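UDP-glucose 6-dehydrogenase (Pyrobaculum islandicum, PDB 3VTF) probably catalyses the oxidation of UDP-glucose to UDP-glucuronate, with two NAD+ reduced per sugar. Local coordinates at residues Y413-G426 / V429-W443. Residues are numbered along the deposited sequence; the frame is centred on the assembly and turned at random.
Sequences YEGLDYRGKVVVDG and VKKAREAKIYEGVAW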
loop_
_atom_site.group_PDB
_atom_site.type_symbol
_atom_site.label_atom_id
_atom_site.label_comp_id
_atom_site.label_asym_id
_atom_site.label_seq_id
_atom_site.Cartn_x
_atom_site.Cartn_y
_atom_site.Cartn_z
ATOM N N TYR A 413 -21.577 -19.791 -0.591
ATOM C CA TYR A 413 -22.260 -18.910 0.347
ATOM C C TYR A 413 -23.071 -17.801 -0.338
ATOM O O TYR A 413 -23.993 -17.265 0.222
ATOM C CB TYR A 413 -21.317 -18.367 1.427
ATOM C CG TYR A 413 -20.791 -19.421 2.380
ATOM C CD1 TYR A 413 -21.347 -20.682 2.435
ATOM C CD2 TYR A 413 -19.732 -19.143 3.222
ATOM C CE1 TYR A 413 -20.871 -21.633 3.300
ATOM C CE2 TYR A 413 -19.253 -20.089 4.088
ATOM C CZ TYR A 413 -19.819 -21.324 4.118
ATOM O OH TYR A 413 -19.334 -22.245 4.980
ATOM N N GLU A 414 -22.665 -17.435 -1.538
ATOM C CA GLU A 414 -23.310 -16.374 -2.276
ATOM C C GLU A 414 -24.749 -16.716 -2.669
ATOM O O GLU A 414 -25.539 -15.843 -2.952
ATOM C CB GLU A 414 -22.466 -15.962 -3.472
ATOM C CG GLU A 414 -21.425 -14.915 -3.130
ATOM C CD GLU A 414 -21.990 -13.508 -3.077
ATOM O OE1 GLU A 414 -23.236 -13.326 -2.933
ATOM O OE2 GLU A 414 -21.181 -12.576 -3.200
ATOM N N GLY A 415 -25.051 -17.997 -2.730
ATOM C CA GLY A 415 -26.350 -18.459 -3.143
ATOM C C GLY A 415 -27.289 -18.871 -2.041
ATOM O O GLY A 415 -28.303 -19.476 -2.319
ATOM N N LEU A 416 -26.944 -18.596 -0.791
ATOM C CA LEU A 416 -27.787 -19.041 0.286
ATOM C C LEU A 416 -28.999 -18.085 0.553
ATOM O O LEU A 416 -29.011 -16.935 0.061
ATOM C CB LEU A 416 -26.964 -19.203 1.593
ATOM C CG LEU A 416 -25.782 -20.200 1.620
ATOM C CD1 LEU A 416 -25.087 -20.138 2.999
ATOM C CD2 LEU A 416 -26.380 -21.612 1.420
ATOM N N ASP A 417 -29.917 -18.526 1.416
ATOM C CA ASP A 417 -31.112 -17.727 1.705
ATOM C C ASP A 417 -30.936 -17.146 3.080
ATOM O O ASP A 417 -31.085 -17.819 4.065
ATOM C CB ASP A 417 -32.375 -18.602 1.636
ATOM C CG ASP A 417 -33.651 -17.792 1.868
ATOM O OD1 ASP A 417 -33.570 -16.557 2.136
ATOM O OD2 ASP A 417 -34.730 -18.379 1.859
ATOM N N TYR A 418 -30.579 -15.875 3.147
ATOM C CA TYR A 418 -30.310 -15.222 4.419
ATOM C C TYR A 418 -31.524 -14.461 4.946
ATOM O O TYR A 418 -31.406 -13.726 5.905
ATOM C CB TYR A 418 -29.139 -14.243 4.318
ATOM C CG TYR A 418 -27.807 -14.838 3.936
ATOM C CD1 TYR A 418 -26.936 -15.323 4.893
ATOM C CD2 TYR A 418 -27.414 -14.884 2.616
ATOM C CE1 TYR A 418 -25.721 -15.858 4.537
ATOM C CE2 TYR A 418 -26.207 -15.414 2.253
ATOM C CZ TYR A 418 -25.364 -15.896 3.217
ATOM O OH TYR A 418 -24.166 -16.417 2.836
ATOM N N ARG A 419 -32.673 -14.624 4.308
ATOM C CA ARG A 419 -33.834 -13.817 4.666
ATOM C C ARG A 419 -34.285 -14.082 6.093
ATOM O O ARG A 419 -34.351 -15.204 6.528
ATOM C CB ARG A 419 -34.964 -14.024 3.655
ATOM C CG ARG A 419 -34.624 -13.474 2.288
ATOM C CD ARG A 419 -35.643 -13.823 1.227
ATOM N NE ARG A 419 -35.813 -15.253 1.028
ATOM C CZ ARG A 419 -36.619 -15.765 0.115
ATOM N NH1 ARG A 419 -36.735 -17.065 -0.020
ATOM N NH2 ARG A 419 -37.311 -14.956 -0.660
ATOM N N GLY A 420 -34.580 -13.020 6.819
ATOM C CA GLY A 420 -35.066 -13.141 8.167
ATOM C C GLY A 420 -33.961 -13.357 9.169
ATOM O O GLY A 420 -34.218 -13.492 10.347
ATOM N N LYS A 421 -32.719 -13.372 8.711
ATOM C CA LYS A 421 -31.636 -13.677 9.660
ATOM C C LYS A 421 -30.909 -12.384 10.058
ATOM O O LYS A 421 -31.027 -11.361 9.389
ATOM C CB LYS A 421 -30.661 -14.677 9.049
ATOM C CG LYS A 421 -31.277 -16.075 8.771
ATOM C CD LYS A 421 -31.745 -16.803 10.015
ATOM C CE LYS A 421 -32.585 -17.979 9.601
ATOM N NZ LYS A 421 -32.975 -18.654 10.862
ATOM N N VAL A 422 -30.172 -12.450 11.156
ATOM C CA VAL A 422 -29.279 -11.372 11.588
ATOM C C VAL A 422 -27.869 -11.796 11.136
ATOM O O VAL A 422 -27.405 -12.849 11.540
ATOM C CB VAL A 422 -29.304 -11.220 13.113
ATOM C CG1 VAL A 422 -28.285 -10.119 13.513
ATOM C CG2 VAL A 422 -30.762 -10.871 13.540
ATOM N N VAL A 423 -27.244 -11.019 10.240
ATOM C CA VAL A 423 -26.016 -11.442 9.639
ATOM C C VAL A 423 -25.007 -10.331 9.917
ATOM O O VAL A 423 -25.253 -9.149 9.593
ATOM C CB VAL A 423 -26.160 -11.577 8.125
ATOM C CG1 VAL A 423 -24.829 -11.885 7.418
ATOM C CG2 VAL A 423 -27.209 -12.626 7.777
ATOM N N VAL A 424 -23.846 -10.748 10.418
ATOM C CA VAL A 424 -22.649 -9.859 10.519
ATOM C C VAL A 424 -21.742 -10.425 9.430
ATOM O O VAL A 424 -21.292 -11.588 9.528
ATOM C CB VAL A 424 -22.023 -9.948 11.920
ATOM C CG1 VAL A 424 -20.652 -9.295 11.938
ATOM C CG2 VAL A 424 -22.946 -9.267 12.972
ATOM N N ASP A 425 -21.559 -9.654 8.372
ATOM C CA ASP A 425 -20.830 -10.129 7.200
ATOM C C ASP A 425 -19.346 -9.760 7.314
ATOM O O ASP A 425 -18.955 -8.529 7.298
ATOM C CB ASP A 425 -21.398 -9.426 5.972
ATOM C CG ASP A 425 -20.807 -9.915 4.686
ATOM O OD1 ASP A 425 -19.898 -10.768 4.716
ATOM O OD2 ASP A 425 -21.238 -9.442 3.608
ATOM N N GLY A 426 -18.500 -10.783 7.434
ATOM C CA GLY A 426 -17.052 -10.464 7.618
ATOM C C GLY A 426 -16.254 -10.489 6.390
ATOM O O GLY A 426 -15.043 -10.267 6.466
ATOM N N VAL A 429 -20.409 -10.572 1.227
ATOM C CA VAL A 429 -21.261 -11.385 0.379
ATOM C C VAL A 429 -22.537 -10.611 0.013
ATOM O O VAL A 429 -23.374 -10.380 0.857
ATOM C CB VAL A 429 -21.603 -12.698 1.096
ATOM C CG1 VAL A 429 -22.516 -13.561 0.258
ATOM C CG2 VAL A 429 -20.331 -13.445 1.459
ATOM N N LYS A 430 -22.679 -10.249 -1.260
ATOM C CA LYS A 430 -23.727 -9.298 -1.725
ATOM C C LYS A 430 -25.141 -9.815 -1.408
ATOM O O LYS A 430 -25.999 -9.061 -0.916
ATOM C CB LYS A 430 -23.603 -9.027 -3.260
ATOM C CG LYS A 430 -22.304 -8.343 -3.720
ATOM C CD LYS A 430 -22.559 -7.319 -4.818
ATOM C CE LYS A 430 -21.433 -6.285 -4.916
ATOM N NZ LYS A 430 -20.216 -6.828 -5.588
ATOM N N LYS A 431 -25.334 -11.114 -1.595
ATOM C CA LYS A 431 -26.626 -11.760 -1.298
ATOM C C LYS A 431 -27.096 -11.618 0.144
ATOM O O LYS A 431 -28.340 -11.528 0.387
ATOM C CB LYS A 431 -26.707 -13.222 -1.742
ATOM C CG LYS A 431 -28.118 -13.482 -2.383
ATOM C CD LYS A 431 -28.397 -14.938 -2.569
ATOM C CE LYS A 431 -29.839 -15.281 -2.954
ATOM N NZ LYS A 431 -30.473 -15.565 -1.665
ATOM N N ALA A 432 -26.168 -11.514 1.091
ATOM C CA ALA A 432 -26.492 -11.454 2.517
ATOM C C ALA A 432 -27.253 -10.188 2.928
ATOM O O ALA A 432 -27.835 -10.136 3.978
ATOM C CB ALA A 432 -25.255 -11.655 3.380
ATOM N N ARG A 433 -27.231 -9.184 2.075
ATOM C CA ARG A 433 -27.927 -7.926 2.303
ATOM C C ARG A 433 -29.452 -8.112 2.400
ATOM O O ARG A 433 -30.157 -7.252 2.883
ATOM C CB ARG A 433 -27.593 -6.927 1.218
ATOM C CG ARG A 433 -26.255 -6.273 1.382
ATOM C CD ARG A 433 -26.206 -4.896 0.782
ATOM N NE ARG A 433 -24.855 -4.370 0.840
ATOM C CZ ARG A 433 -24.416 -3.529 1.761
ATOM N NH1 ARG A 433 -23.171 -3.114 1.722
ATOM N NH2 ARG A 433 -25.219 -3.098 2.706
ATOM N N GLU A 434 -29.929 -9.235 1.900
ATOM C CA GLU A 434 -31.329 -9.616 1.982
ATOM C C GLU A 434 -31.766 -9.967 3.412
ATOM O O GLU A 434 -32.933 -10.143 3.672
ATOM C CB GLU A 434 -31.631 -10.769 1.023
ATOM C CG GLU A 434 -31.357 -12.138 1.582
ATOM C CD GLU A 434 -31.231 -13.198 0.514
ATOM O OE1 GLU A 434 -31.342 -12.858 -0.661
ATOM O OE2 GLU A 434 -31.033 -14.363 0.853
ATOM N N ALA A 435 -30.799 -10.123 4.306
ATOM C CA ALA A 435 -31.020 -10.461 5.733
ATOM C C ALA A 435 -31.962 -9.514 6.425
ATOM O O ALA A 435 -32.072 -8.388 5.981
ATOM C CB ALA A 435 -29.686 -10.451 6.462
ATOM N N LYS A 436 -32.576 -9.916 7.536
ATOM C CA LYS A 436 -33.387 -8.931 8.330
ATOM C C LYS A 436 -32.514 -7.795 8.872
ATOM O O LYS A 436 -32.869 -6.622 8.852
ATOM C CB LYS A 436 -34.033 -9.637 9.525
ATOM C CG LYS A 436 -34.875 -8.651 10.395
ATOM C CD LYS A 436 -35.629 -9.363 11.543
ATOM C CE LYS A 436 -34.756 -9.850 12.678
ATOM N NZ LYS A 436 -34.436 -11.312 12.655
ATOM N N ILE A 437 -31.364 -8.175 9.434
ATOM C CA ILE A 437 -30.374 -7.153 9.889
ATOM C C ILE A 437 -29.013 -7.541 9.178
ATOM O O ILE A 437 -28.594 -8.681 9.269
ATOM C CB ILE A 437 -30.286 -7.127 11.411
ATOM C CG1 ILE A 437 -31.595 -6.538 12.054
ATOM C CG2 ILE A 437 -29.141 -6.234 11.860
ATOM C CD1 ILE A 437 -31.706 -6.792 13.573
ATOM N N TYR A 438 -28.447 -6.631 8.385
ATOM C CA TYR A 438 -27.175 -6.837 7.740
ATOM C C TYR A 438 -26.172 -5.867 8.402
ATOM O O TYR A 438 -26.354 -4.633 8.292
ATOM C CB TYR A 438 -27.324 -6.549 6.262
ATOM C CG TYR A 438 -26.004 -6.718 5.516
ATOM C CD1 TYR A 438 -25.504 -8.003 5.208
ATOM C CD2 TYR A 438 -25.235 -5.588 5.195
ATOM C CE1 TYR A 438 -24.289 -8.153 4.562
ATOM C CE2 TYR A 438 -23.980 -5.740 4.589
ATOM C CZ TYR A 438 -23.560 -7.049 4.230
ATOM O OH TYR A 438 -22.317 -7.183 3.610
ATOM N N GLU A 439 -25.126 -6.399 9.060
ATOM C CA GLU A 439 -24.054 -5.551 9.527
ATOM C C GLU A 439 -22.740 -5.942 8.783
ATOM O O GLU A 439 -22.215 -6.968 9.049
ATOM C CB GLU A 439 -23.871 -5.803 10.990
ATOM C CG GLU A 439 -24.962 -5.241 11.886
ATOM C CD GLU A 439 -24.875 -3.743 12.082
ATOM O OE1 GLU A 439 -23.903 -3.091 11.583
ATOM O OE2 GLU A 439 -25.833 -3.199 12.693
ATOM N N GLY A 440 -22.207 -5.077 7.950
ATOM C CA GLY A 440 -20.851 -5.300 7.400
ATOM C C GLY A 440 -19.827 -5.073 8.511
ATOM O O GLY A 440 -19.968 -4.163 9.353
ATOM N N VAL A 441 -18.798 -5.899 8.548
ATOM C CA VAL A 441 -17.820 -5.775 9.633
ATOM C C VAL A 441 -17.025 -4.471 9.433
ATOM O O VAL A 441 -16.588 -3.887 10.421
ATOM C CB VAL A 441 -16.831 -6.981 9.710
ATOM C CG1 VAL A 441 -15.873 -6.786 10.862
ATOM C CG2 VAL A 441 -17.636 -8.225 10.092
ATOM N N ALA A 442 -16.859 -4.030 8.170
ATOM C CA ALA A 442 -16.041 -2.856 7.872
ATOM C C ALA A 442 -16.610 -2.106 6.705
ATOM O O ALA A 442 -15.900 -1.524 5.815
ATOM C CB ALA A 442 -14.611 -3.376 7.572
ATOM N N TRP A 443 -17.944 -2.090 6.620
ATOM C CA TRP A 443 -18.594 -1.250 5.618
ATOM C C TRP A 443 -20.047 -1.157 6.093
ATOM O O TRP A 443 -20.501 -1.940 6.957
ATOM C CB TRP A 443 -18.578 -1.878 4.194
ATOM C CG TRP A 443 -19.012 -3.340 4.186
ATOM C CD1 TRP A 443 -20.289 -3.858 3.970
ATOM C CD2 TRP A 443 -18.189 -4.516 4.487
ATOM N NE1 TRP A 443 -20.284 -5.244 4.060
ATOM C CE2 TRP A 443 -19.075 -5.685 4.402
ATOM C CE3 TRP A 443 -16.828 -4.706 4.734
ATOM C CZ2 TRP A 443 -18.618 -6.979 4.599
ATOM C CZ3 TRP A 443 -16.374 -6.005 4.998
ATOM C CH2 TRP A 443 -17.241 -7.133 4.885
HETATM O O HOH W 1 -34.963 -10.560 5.559
#
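Val-423 and Tyr-418 close over Ala-432 and Ala-435 where the last two strands of the parallel, Rossmann-like sheet in the UDP-binding domain run together. The crossover between them carries the 3-10 segment 430-434, and Ile-406 of the neighbouring strand 403-406 adds to the same apolar patch. The CB of Ala-432 sits over the centre of the Tyr-418 ring in a CH-pi contact, 4.0 Å from its centroid. Of the two methyls of Val-423, CG1 reaches Ala-432, while CG2 presses on Ala-435 CB at 3.5 Å. On the opposite face of the sheet Val-422 lies beside Ile-437, and Val-424 CG1 meets Val-441 CG2; helix 304-328 packs against this side.

Strands 422-425 and 437-440 are joined by regular backbone bonds, among them Glu-439 N to Val-423 O at 2.8 Å. In Asp-425, CG lies anti to the backbone N (chi1 -175°), which carries the carboxylate to Val-429 and Tyr-438. Its OD2 is gripped twice, by Val-429 N through the syn lone pair and by Tyr-438 OH at 2.5 Å from the anti side, while OD1 accepts from the backbone N of Arg-427, a UDP-glucose-binding residue. With an alanine here, Val-429 N and the Tyr-438 hydroxyl would probably lose the acceptor they share, leaving the crossover less firmly held at Val-429. Trp-443 NE1 in turn donates to Tyr-438 OH, in the indole plane.

At the outer edge, Lys-431 NZ bonds Leu-416 O from above the carbonyl plane and forms a salt bridge with Glu-434, whose OE2 also takes Tyr-418 N on its anti lone pair at 2.8 Å.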